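Local coordinates for uncharacterized protein MJ0327 (Methanocaldococcus jannaschii DSM 2661, PDB 2QTD) that is of unknown function but has a ribonuclease H-like fold and probably resembles proteins that bind the iron-molybdenum cofactor of dinitrogenase, at residues Val7-Ser10 and Lys15-Asn18; Leu27-Asp32 and Lys37-Ile42; Lys50-Glu55 and Lys71-Lys76; Asp88-Leu93 and Gly97-Ile102. All coordinates share one frame; numbering follows the deposited sequence.

Interaction 1: Val7-Ser10 and Lys15-Asn18; sequences VAIS and KISN
The carbonyl oxygen of S10 is approached by a backbone N-H, a CA-H and a methyl group, all from the loop that returns past the end of strand 5-11. S17 N donates to S10 O at 3.1 Å in a nearly straight bond (170° at the hydrogen), although the donor stands above the carbonyl plane. The CA-H of I16 adds a longer contact, 3.6 Å from I16 CA to S10 O. I16 CG2 lies 3.4 Å from S10 O, a position it reaches by standing anti to its own backbone N while CG1 (chi1 -63°) is directed to I9. There CG1 of I16 meets CG2 of I9 at 4.2 Å, an apolar neighbour to the polar grip.

A water joins the S10 hydroxyl to the loop, 2.8 Å from S10 OG and donating to S17 O at 2.7 Å. The hydroxyl of S17 is hydrogen-bonded to the backbone oxygen of S19. N90 of helix 87-95 touches I16 from outside the two segments. All four touching residues are buried, and S10 holds the loop through both its carbonyl and its hydroxyl: S10 O takes the S17 N-H directly and S17 O is reached through water, so both main-chain oxygens have donors.

Interaction 2: Leu27-Asp32 and Lys37-Ile42; sequences LIVRID and KSTKVI
I28 and I42 meet because each sets CG1 anti to its carbonyl carbon (chi1 -49° and -62°), and the extended chi2 of I42 (-178°) carries its CD1 across to I28, 3.8 Å from I28 CG1. The pair belongs to a beta hairpin whose strands run antiparallel, their axes 4.7 Å apart. I28 and K40 form a hydrogen-bonded pair: I28 N donates to K40 O at 2.8 Å, in the carbonyl plane, whereas the return bond from K40 N to I28 O is weak. Next along, V29 and T39 form a non-hydrogen-bonded pair, with CG1 of V29 against CG2 of T39 at 3.9 Å, and CD1 of L27 reaches CB of T39 on the same face.

Toward the turn the regular pairing gives way to a classic beta bulge, K37 and S38 both facing R30. R30 N donates to S38 O at 3.1 Å, and K37 N donates to R30 O at 2.7 Å, nearly along the C=O axis. The bent chain of K37 brings its CG within 3.3 Å of CB of D32, while its NZ pairs with E35.

Strand 35-43 is the outermost strand on this side of the sheet, and strand 25-32 continues inward to strand 5-11. L27 and I31 pack on helix 87-95; on the other face, I28 and I42 touch E55.

Interaction 3: Lys50-Glu55 and Lys71-Lys76; sequences KSIVKE and KKFSKK
I52 and V53 of helix 46-54 meet K72 and F73 of helix 67-74 in a side-chain contact without a single hydrogen bond across it, within the alpha/beta layering of a ribonuclease H-like fold. Helix 67-74 is the connection of a beta-alpha-beta crossover between the parallel strands 59-62 and 78-81, and helix 46-54 lies beside it. The backbones stay well apart, 8.4 Å between the CA atoms of V53 and F73, and the side chains span the interval.

The inner side is the buried one. F73 is buried, and its ring, carried toward the other helix with CG anti to the carbonyl carbon (chi1 -69°), receives the buried I52 at its edge: CG2 of I52 lies near the ring plane, 4.0 Å from F73 CZ. F20 adds an edge-to-face partner to the same ring, and F26 of strand 25-32 touches I52, tying the pair to the sheet.

The outer side faces solvent, for V53 and K72 are both exposed; they touch closely but at few atoms. CG2 of V53 lies 4.1 Å from F73 CE1, approaching the ring obliquely, and the extended lysine chain crosses the valine at about a right angle. V53 CG2 lies against the end of that chain, 3.5 Å from K72 CE. The same lysine places its CG over one face of the F73 ring, 4.0 Å above the plane and displaced toward the rim.

Interaction 4: Asp88-Leu93 and Gly97-Ile102; sequences DKNISL and GELSKI
L93 meets E98 through the backbone, as helix 87-95 ends and the chain turns aside. E98 N donates to L93 O at 2.9 Å, 163° at the hydrogen and tilted somewhat from the carbonyl plane. This is the long bond of a Schellman motif, in which G97 leaves helical geometry with a positive phi (82°), a conformation that favours glycine.

Apolar packing joins the two leucines. The side chain of L99 reaches toward the helix and crosses that of L93 at about a right angle, with its CD2 methyl 3.8 Å from L93 CB.

In the mixed contacts, methyl groups meet oxygens. CD2 of L93 rests 3.5 Å from E98 OE1, so the aliphatic branch of the leucine flanks the carboxylate end of an extended glutamate. CD1 of L99 lies 3.8 Å from N90 O. The side-chain amide of N90 is held by others: ND2 bonds to D86 O and OD1 accepts from E83 N. L99 CD2 comes within 3.7 Å of N90 OD1, beside this secured amide. Cutting L99 back to an alanine is likely to open a gap beside the helix, leaving L93 CB and the N90 amide without the methyls that lie against them.

Beyond the turn, L99 touches I61 of strand 59-62, while S100 and I102 bond through their backbones to strand 78-81, so the departing chain runs from the end of helix 87-95 along the edge of the sheet.

How the interactions relate
The four contacts follow one another along the chain, each closing before the next opens, and are arranged around one mixed sheet. Interactions 1 and 2, centres 12 Å apart, share it directly through backbone bonding between strands 5-11 and 25-32. Interaction 3 joins two helices on one side; a salt bridge between K40 and E55 links it to interaction 2. Interaction 4 lies on the other side of the chain's centre, about 20 Å from interaction 3 between centres, and its helix 87-95 packs on interaction 1 through I91 against I9. Local turns, a hairpin and helix packing thus combine into a compact layered domain with helices on both faces of the sheet.

Interaction 1: Val7-Ser10 and Lys15-Asn18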
loop_
_atom_site.group_PDB
_atom_site.type_symbol
_atom_site.label_atom_id
_atom_site.label_comp_id
_atom_site.label_asym_id
_atom_site.label_seq_id
_atom_site.Cartn_x
_atom_site.Cartn_y
_atom_site.Cartn_z
ATOM N N VAL A 7 -2.338 -5.984 1.746
ATOM C CA VAL A 7 -2.088 -4.735 1.010
ATOM C C VAL A 7 -1.379 -3.765 1.933
ATOM O O VAL A 7 -1.797 -3.555 3.083
ATOM C CB VAL A 7 -3.382 -4.096 0.485
ATOM C CG1 VAL A 7 -3.054 -2.843 -0.365
ATOM C CG2 VAL A 7 -4.262 -5.148 -0.306
ATOM N N ALA A 8 -0.287 -3.212 1.454
ATOM C CA ALA A 8 0.400 -2.091 2.187
ATOM C C ALA A 8 0.008 -0.696 1.642
ATOM O O ALA A 8 0.076 -0.437 0.446
ATOM C CB ALA A 8 1.915 -2.305 2.174
ATOM N N ILE A 9 -0.388 0.185 2.542
ATOM C CA ILE A 9 -0.811 1.570 2.200
ATOM C C ILE A 9 0.106 2.570 2.846
ATOM O O ILE A 9 0.303 2.549 4.081
ATOM C CB ILE A 9 -2.271 1.842 2.624
ATOM C CG1 ILE A 9 -3.146 0.660 2.169
ATOM C CG2 ILE A 9 -2.714 3.255 2.095
ATOM C CD1 ILE A 9 -4.585 0.730 2.450
ATOM N N SER A 10 0.610 3.515 2.046
ATOM C CA SER A 10 1.533 4.532 2.565
ATOM C C SER A 10 0.714 5.620 3.274
ATOM O O SER A 10 -0.059 6.323 2.648
ATOM C CB SER A 10 2.306 5.081 1.388
ATOM O OG SER A 10 1.440 5.682 0.445
ATOM N N LYS A 15 -4.085 11.017 6.705
ATOM C CA LYS A 15 -4.413 10.794 5.292
ATOM C C LYS A 15 -3.369 9.897 4.646
ATOM O O LYS A 15 -2.291 9.700 5.223
ATOM C CB LYS A 15 -4.484 12.141 4.556
ATOM C CG LYS A 15 -3.234 12.986 4.705
ATOM C CD LYS A 15 -3.236 14.178 3.743
ATOM C CE LYS A 15 -1.854 14.871 3.715
ATOM N NZ LYS A 15 -1.642 15.613 2.432
ATOM N N ILE A 16 -3.691 9.375 3.454
ATOM C CA ILE A 16 -2.725 8.720 2.594
ATOM C C ILE A 16 -1.656 9.767 2.287
ATOM O O ILE A 16 -1.989 10.940 2.010
ATOM C CB ILE A 16 -3.391 8.154 1.298
ATOM C CG1 ILE A 16 -4.434 7.064 1.644
ATOM C CG2 ILE A 16 -2.310 7.545 0.368
ATOM C CD1 ILE A 16 -5.235 6.521 0.434
ATOM N N SER A 17 -0.388 9.370 2.371
ATOM C CA SER A 17 0.724 10.288 2.224
ATOM C C SER A 17 0.944 10.654 0.754
ATOM O O SER A 17 0.455 9.980 -0.153
ATOM C CB SER A 17 2.022 9.670 2.740
ATOM O OG SER A 17 2.296 8.503 1.969
ATOM N N ASN A 18 1.776 11.671 0.565
ATOM C CA ASN A 18 2.125 12.121 -0.792
ATOM C C ASN A 18 2.950 11.106 -1.569
ATOM O O ASN A 18 2.839 11.054 -2.801
ATOM C CB ASN A 18 2.888 13.441 -0.754
ATOM C CG ASN A 18 2.029 14.635 -0.307
ATOM O OD1 ASN A 18 0.812 14.557 -0.176
ATOM N ND2 ASN A 18 2.692 15.762 -0.080
HETATM O O HOH W 1 1.747 7.865 -1.227
#

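Interaction 2: Leu27-Asp32 and Lys37-Ile42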
loop_
_atom_site.group_PDB
_atom_site.type_symbol
_atom_site.label_atom_id
_atom_site.label_comp_id
_atom_site.label_asym_id
_atom_site.label_seq_id
_atom_site.Cartn_x
_atom_site.Cartn_y
_atom_site.Cartn_z
ATOM N N LEU A 27 0.457 1.117 6.549
ATOM C CA LEU A 27 -0.674 0.353 7.060
ATOM C C LEU A 27 -0.759 -0.985 6.305
ATOM O O LEU A 27 -0.978 -1.006 5.077
ATOM C CB LEU A 27 -1.961 1.165 6.947
ATOM C CG LEU A 27 -3.263 0.487 7.456
ATOM C CD1 LEU A 27 -3.196 0.305 8.979
ATOM C CD2 LEU A 27 -4.443 1.351 7.118
ATOM N N ILE A 28 -0.607 -2.104 7.035
ATOM C CA ILE A 28 -0.698 -3.435 6.446
ATOM C C ILE A 28 -2.119 -3.950 6.714
ATOM O O ILE A 28 -2.523 -4.140 7.863
ATOM C CB ILE A 28 0.383 -4.397 6.982
ATOM C CG1 ILE A 28 1.797 -3.817 6.950
ATOM C CG2 ILE A 28 0.342 -5.717 6.259
ATOM C CD1 ILE A 28 2.237 -3.268 5.616
ATOM N N VAL A 29 -2.882 -4.124 5.642
ATOM C CA VAL A 29 -4.256 -4.599 5.765
ATOM C C VAL A 29 -4.393 -5.970 5.150
ATOM O O VAL A 29 -3.945 -6.226 4.035
ATOM C CB VAL A 29 -5.313 -3.623 5.192
ATOM C CG1 VAL A 29 -5.341 -2.314 5.965
ATOM C CG2 VAL A 29 -5.101 -3.366 3.730
ATOM N N ARG A 30 -5.029 -6.866 5.913
ATOM C CA ARG A 30 -5.387 -8.203 5.435
ATOM C C ARG A 30 -6.846 -8.130 5.034
ATOM O O ARG A 30 -7.687 -7.786 5.856
ATOM C CB ARG A 30 -5.213 -9.290 6.504
ATOM C CG ARG A 30 -5.950 -10.597 6.290
ATOM C CD ARG A 30 -5.536 -11.303 5.052
ATOM N NE ARG A 30 -4.121 -11.657 5.084
ATOM C CZ ARG A 30 -3.479 -12.288 4.094
ATOM N NH1 ARG A 30 -4.125 -12.676 2.993
ATOM N NH2 ARG A 30 -2.177 -12.559 4.230
ATOM N N ILE A 31 -7.125 -8.477 3.782
ATOM C CA ILE A 31 -8.473 -8.470 3.216
ATOM C C ILE A 31 -8.812 -9.915 2.957
ATOM O O ILE A 31 -7.994 -10.652 2.401
ATOM C CB ILE A 31 -8.550 -7.697 1.904
ATOM C CG1 ILE A 31 -8.317 -6.191 2.133
ATOM C CG2 ILE A 31 -9.948 -8.019 1.199
ATOM C CD1 ILE A 31 -7.700 -5.408 0.898
ATOM N N ASP A 32 -9.982 -10.358 3.409
ATOM C CA ASP A 32 -10.353 -11.745 3.287
ATOM C C ASP A 32 -11.823 -11.826 3.036
ATOM O O ASP A 32 -12.581 -11.041 3.616
ATOM C CB ASP A 32 -10.046 -12.505 4.559
ATOM C CG ASP A 32 -9.539 -13.876 4.290
ATOM O OD1 ASP A 32 -10.014 -14.508 3.312
ATOM O OD2 ASP A 32 -8.616 -14.290 5.035
ATOM N N LYS A 37 -9.842 -7.750 7.502
ATOM C CA LYS A 37 -9.832 -8.621 8.684
ATOM C C LYS A 37 -8.907 -8.133 9.776
ATOM O O LYS A 37 -9.159 -8.374 10.972
ATOM C CB LYS A 37 -9.444 -10.037 8.298
ATOM C CG LYS A 37 -10.436 -10.770 7.398
ATOM C CD LYS A 37 -11.853 -10.714 7.930
ATOM C CE LYS A 37 -12.736 -11.720 7.252
ATOM N NZ LYS A 37 -14.132 -11.687 7.739
ATOM N N SER A 38 -7.814 -7.482 9.394
ATOM C CA SER A 38 -6.883 -6.982 10.372
ATOM C C SER A 38 -6.001 -5.868 9.810
ATOM O O SER A 38 -5.921 -5.661 8.575
ATOM C CB SER A 38 -5.980 -8.123 10.848
ATOM O OG SER A 38 -5.089 -8.445 9.814
ATOM N N THR A 39 -5.334 -5.159 10.727
ATOM C CA THR A 39 -4.480 -4.048 10.410
ATOM C C THR A 39 -3.249 -4.065 11.296
ATOM O O THR A 39 -3.253 -4.593 12.405
ATOM C CB THR A 39 -5.194 -2.659 10.543
ATOM O OG1 THR A 39 -5.495 -2.395 11.913
ATOM C CG2 THR A 39 -6.509 -2.616 9.629
ATOM N N LYS A 40 -2.183 -3.458 10.800
ATOM C CA LYS A 40 -0.940 -3.360 11.503
ATOM C C LYS A 40 -0.157 -2.107 10.994
ATOM O O LYS A 40 -0.127 -1.818 9.787
ATOM C CB LYS A 40 -0.133 -4.628 11.276
ATOM C CG LYS A 40 1.155 -4.666 12.063
ATOM C CD LYS A 40 1.757 -6.044 12.138
ATOM C CE LYS A 40 2.501 -6.426 10.895
ATOM N NZ LYS A 40 3.465 -7.565 11.094
ATOM N N VAL A 41 0.466 -1.391 11.937
ATOM C CA VAL A 41 1.335 -0.254 11.628
ATOM C C VAL A 41 2.793 -0.670 11.580
ATOM O O VAL A 41 3.298 -1.298 12.521
ATOM C CB VAL A 41 1.153 0.787 12.698
ATOM C CG1 VAL A 41 2.169 1.917 12.568
ATOM C CG2 VAL A 41 -0.299 1.274 12.656
ATOM N N ILE A 42 3.458 -0.322 10.488
ATOM C CA ILE A 42 4.923 -0.457 10.371
ATOM C C ILE A 42 5.481 0.957 10.131
ATOM O O ILE A 42 5.233 1.558 9.087
ATOM C CB ILE A 42 5.364 -1.441 9.254
ATOM C CG1 ILE A 42 4.874 -2.901 9.491
ATOM C CG2 ILE A 42 6.890 -1.416 9.123
ATOM C CD1 ILE A 42 5.323 -3.925 8.439
#

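Interaction 3: Lys50-Glu55 and Lys71-Lys76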
loop_
_atom_site.group_PDB
_atom_site.type_symbol
_atom_site.label_atom_id
_atom_site.label_comp_id
_atom_site.label_asym_id
_atom_site.label_seq_id
_atom_site.Cartn_x
_atom_site.Cartn_y
_atom_site.Cartn_z
ATOM N N LYS A 50 12.968 -2.443 5.957
ATOM C CA LYS A 50 13.265 -3.888 5.885
ATOM C C LYS A 50 12.023 -4.748 6.151
ATOM O O LYS A 50 11.771 -5.737 5.447
ATOM C CB LYS A 50 14.378 -4.255 6.876
ATOM C CG LYS A 50 15.737 -3.607 6.568
ATOM C CD LYS A 50 16.774 -3.925 7.659
ATOM C CE LYS A 50 18.218 -3.715 7.156
ATOM N N SER A 51 11.250 -4.343 7.162
ATOM C CA SER A 51 10.050 -5.078 7.611
ATOM C C SER A 51 8.963 -5.193 6.571
ATOM O O SER A 51 8.296 -6.216 6.472
ATOM C CB SER A 51 9.445 -4.411 8.843
ATOM O OG SER A 51 10.313 -4.532 9.942
ATOM N N ILE A 52 8.772 -4.124 5.810
ATOM C CA ILE A 52 7.749 -4.102 4.785
ATOM C C ILE A 52 8.063 -5.179 3.724
ATOM O O ILE A 52 7.165 -5.859 3.214
ATOM C CB ILE A 52 7.596 -2.646 4.220
ATOM C CG1 ILE A 52 6.272 -2.455 3.497
ATOM C CG2 ILE A 52 8.809 -2.244 3.334
ATOM C CD1 ILE A 52 6.191 -1.107 2.826
ATOM N N VAL A 53 9.339 -5.391 3.427
ATOM C CA VAL A 53 9.714 -6.448 2.502
ATOM C C VAL A 53 9.380 -7.837 3.081
ATOM O O VAL A 53 8.890 -8.704 2.359
ATOM C CB VAL A 53 11.242 -6.358 2.097
ATOM C CG1 VAL A 53 11.656 -7.534 1.215
ATOM C CG2 VAL A 53 11.505 -5.058 1.400
ATOM N N LYS A 54 9.644 -8.035 4.375
ATOM C CA LYS A 54 9.384 -9.314 5.054
ATOM C C LYS A 54 7.884 -9.708 5.141
ATOM O O LYS A 54 7.542 -10.893 5.264
ATOM C CB LYS A 54 9.989 -9.302 6.469
ATOM C CG LYS A 54 11.525 -9.243 6.525
ATOM C CD LYS A 54 12.003 -9.385 7.974
ATOM N N GLU A 55 6.996 -8.716 5.095
ATOM C CA GLU A 55 5.535 -8.946 5.119
ATOM C C GLU A 55 4.998 -9.715 3.926
ATOM O O GLU A 55 3.957 -10.360 4.023
ATOM C CB GLU A 55 4.798 -7.572 5.184
ATOM C CG GLU A 55 4.840 -6.871 6.518
ATOM C CD GLU A 55 4.084 -7.645 7.608
ATOM O OE1 GLU A 55 2.976 -8.226 7.345
ATOM O OE2 GLU A 55 4.626 -7.683 8.715
ATOM N N LYS A 71 11.179 -0.113 -9.045
ATOM C CA LYS A 71 12.027 -1.207 -9.557
ATOM C C LYS A 71 12.069 -2.406 -8.598
ATOM O O LYS A 71 11.791 -3.541 -9.011
ATOM C CB LYS A 71 13.438 -0.698 -9.869
ATOM C CG LYS A 71 14.294 -1.687 -10.637
ATOM N N LYS A 72 12.347 -2.131 -7.322
ATOM C CA LYS A 72 12.445 -3.156 -6.265
ATOM C C LYS A 72 11.132 -3.938 -6.050
ATOM O O LYS A 72 11.086 -5.154 -6.163
ATOM C CB LYS A 72 12.915 -2.481 -4.961
ATOM C CG LYS A 72 12.787 -3.302 -3.682
ATOM C CD LYS A 72 13.606 -2.707 -2.535
ATOM C CE LYS A 72 13.205 -3.347 -1.203
ATOM N NZ LYS A 72 14.213 -3.177 -0.120
ATOM N N PHE A 73 10.048 -3.231 -5.773
ATOM C CA PHE A 73 8.778 -3.881 -5.424
ATOM C C PHE A 73 7.996 -4.431 -6.616
ATOM O O PHE A 73 7.321 -5.446 -6.463
ATOM C CB PHE A 73 7.899 -2.934 -4.573
ATOM C CG PHE A 73 8.436 -2.671 -3.172
ATOM C CD1 PHE A 73 8.139 -3.533 -2.130
ATOM C CD2 PHE A 73 9.232 -1.560 -2.895
ATOM C CE1 PHE A 73 8.626 -3.301 -0.850
ATOM C CE2 PHE A 73 9.719 -1.325 -1.627
ATOM C CZ PHE A 73 9.426 -2.203 -0.597
ATOM N N SER A 74 8.082 -3.805 -7.808
ATOM C CA SER A 74 7.278 -4.263 -8.955
ATOM C C SER A 74 7.650 -5.651 -9.506
ATOM O O SER A 74 6.859 -6.241 -10.239
ATOM C CB SER A 74 7.213 -3.218 -10.098
ATOM O OG SER A 74 8.477 -3.018 -10.695
ATOM N N LYS A 75 8.830 -6.166 -9.133
ATOM C CA LYS A 75 9.248 -7.540 -9.432
ATOM C C LYS A 75 8.255 -8.600 -8.951
ATOM O O LYS A 75 8.039 -9.624 -9.614
ATOM C CB LYS A 75 10.608 -7.840 -8.762
ATOM C CG LYS A 75 11.801 -7.128 -9.380
ATOM C CD LYS A 75 13.136 -7.564 -8.762
ATOM C CE LYS A 75 14.283 -6.683 -9.271
ATOM N NZ LYS A 75 15.610 -7.329 -9.146
ATOM N N LYS A 76 7.719 -8.356 -7.759
ATOM C CA LYS A 76 6.865 -9.280 -7.038
ATOM C C LYS A 76 5.443 -8.764 -6.804
ATOM O O LYS A 76 4.515 -9.574 -6.804
ATOM C CB LYS A 76 7.514 -9.542 -5.669
ATOM C CG LYS A 76 7.180 -10.890 -5.036
ATOM C CD LYS A 76 8.362 -11.834 -5.102
#

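Interaction 4: Asp88-Leu93 and Gly97-Ile102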
loop_
_atom_site.group_PDB
_atom_site.type_symbol
_atom_site.label_atom_id
_atom_site.label_comp_id
_atom_site.label_asym_id
_atom_site.label_seq_id
_atom_site.Cartn_x
_atom_site.Cartn_y
_atom_site.Cartn_z
ATOM N N ASP A 88 -10.033 4.501 3.818
ATOM C CA ASP A 88 -11.158 3.552 3.747
ATOM C C ASP A 88 -11.784 3.545 2.369
ATOM O O ASP A 88 -12.093 2.453 1.848
ATOM C CB ASP A 88 -12.206 3.826 4.818
ATOM C CG ASP A 88 -11.649 3.722 6.239
ATOM O OD1 ASP A 88 -10.834 2.836 6.503
ATOM O OD2 ASP A 88 -12.053 4.559 7.071
ATOM N N LYS A 89 -11.969 4.739 1.789
ATOM C CA LYS A 89 -12.461 4.875 0.404
ATOM C C LYS A 89 -11.578 4.116 -0.564
ATOM O O LYS A 89 -12.066 3.388 -1.417
ATOM C CB LYS A 89 -12.512 6.341 -0.025
ATOM C CG LYS A 89 -13.096 6.565 -1.409
ATOM N N ASN A 90 -10.269 4.271 -0.401
ATOM C CA ASN A 90 -9.309 3.532 -1.237
ATOM C C ASN A 90 -9.257 2.008 -1.092
ATOM O O ASN A 90 -9.096 1.315 -2.079
ATOM C CB ASN A 90 -7.920 4.137 -1.137
ATOM C CG ASN A 90 -7.789 5.376 -2.016
ATOM O OD1 ASN A 90 -7.408 5.260 -3.188
ATOM N ND2 ASN A 90 -8.149 6.571 -1.471
ATOM N N ILE A 91 -9.420 1.508 0.136
ATOM C CA ILE A 91 -9.536 0.091 0.376
ATOM C C ILE A 91 -10.778 -0.420 -0.334
ATOM O O ILE A 91 -10.706 -1.444 -1.007
ATOM C CB ILE A 91 -9.551 -0.248 1.876
ATOM C CG1 ILE A 91 -8.151 -0.021 2.467
ATOM C CG2 ILE A 91 -9.962 -1.680 2.070
ATOM C CD1 ILE A 91 -8.115 0.111 4.004
ATOM N N SER A 92 -11.900 0.294 -0.210
ATOM C CA SER A 92 -13.127 -0.066 -0.939
ATOM C C SER A 92 -12.925 -0.097 -2.461
ATOM O O SER A 92 -13.340 -1.055 -3.132
ATOM C CB SER A 92 -14.289 0.885 -0.597
ATOM O OG SER A 92 -14.572 0.880 0.790
ATOM N N LEU A 93 -12.315 0.961 -3.012
ATOM C CA LEU A 93 -12.008 1.032 -4.451
ATOM C C LEU A 93 -11.110 -0.123 -4.897
ATOM O O LEU A 93 -11.318 -0.704 -5.965
ATOM C CB LEU A 93 -11.384 2.385 -4.806
ATOM C CG LEU A 93 -12.320 3.612 -4.768
ATOM C CD1 LEU A 93 -11.485 4.916 -4.867
ATOM C CD2 LEU A 93 -13.347 3.555 -5.891
ATOM N N GLY A 97 -12.006 -3.360 -7.569
ATOM C CA GLY A 97 -11.266 -3.468 -8.791
ATOM C C GLY A 97 -11.135 -2.167 -9.559
ATOM O O GLY A 97 -10.799 -2.208 -10.747
ATOM N N GLU A 98 -11.301 -1.026 -8.864
ATOM C CA GLU A 98 -11.403 0.318 -9.454
ATOM C C GLU A 98 -10.180 1.248 -9.384
ATOM O O GLU A 98 -10.222 2.346 -9.939
ATOM C CB GLU A 98 -12.639 1.022 -8.874
ATOM C CG GLU A 98 -13.908 0.246 -9.195
ATOM C CD GLU A 98 -15.196 0.963 -8.892
ATOM O OE1 GLU A 98 -15.164 2.149 -8.501
ATOM O OE2 GLU A 98 -16.255 0.312 -9.053
ATOM N N LEU A 99 -9.080 0.794 -8.790
ATOM C CA LEU A 99 -7.769 1.494 -8.787
ATOM C C LEU A 99 -6.913 1.058 -9.955
ATOM O O LEU A 99 -6.874 -0.155 -10.371
ATOM C CB LEU A 99 -6.983 1.267 -7.468
ATOM C CG LEU A 99 -7.590 1.814 -6.176
ATOM C CD1 LEU A 99 -6.613 1.578 -4.978
ATOM C CD2 LEU A 99 -8.026 3.315 -6.245
ATOM N N SER A 100 -6.221 2.053 -10.475
ATOM C CA SER A 100 -5.288 1.876 -11.589
ATOM C C SER A 100 -3.938 1.381 -11.110
ATOM O O SER A 100 -3.473 1.752 -10.011
ATOM C CB SER A 100 -5.116 3.190 -12.293
ATOM O OG SER A 100 -6.325 3.528 -12.846
ATOM N N LYS A 101 -3.327 0.517 -11.915
ATOM C CA LYS A 101 -2.031 -0.088 -11.631
ATOM C C LYS A 101 -0.944 0.819 -12.196
ATOM O O LYS A 101 -0.993 1.228 -13.374
ATOM C CB LYS A 101 -2.003 -1.511 -12.245
ATOM C CG LYS A 101 -0.805 -2.377 -11.882
ATOM C CD LYS A 101 -0.973 -3.792 -12.471
ATOM C CE LYS A 101 0.153 -4.704 -12.025
ATOM N NZ LYS A 101 -0.090 -6.124 -12.498
ATOM N N ILE A 102 0.028 1.162 -11.361
ATOM C CA ILE A 102 1.109 2.043 -11.780
ATOM C C ILE A 102 2.026 1.284 -12.722
ATOM O O ILE A 102 2.468 0.191 -12.419
ATOM C CB ILE A 102 1.869 2.609 -10.562
ATOM C CG1 ILE A 102 0.958 3.518 -9.721
ATOM C CG2 ILE A 102 3.180 3.348 -11.056
ATOM C CD1 ILE A 102 1.535 4.008 -8.363
#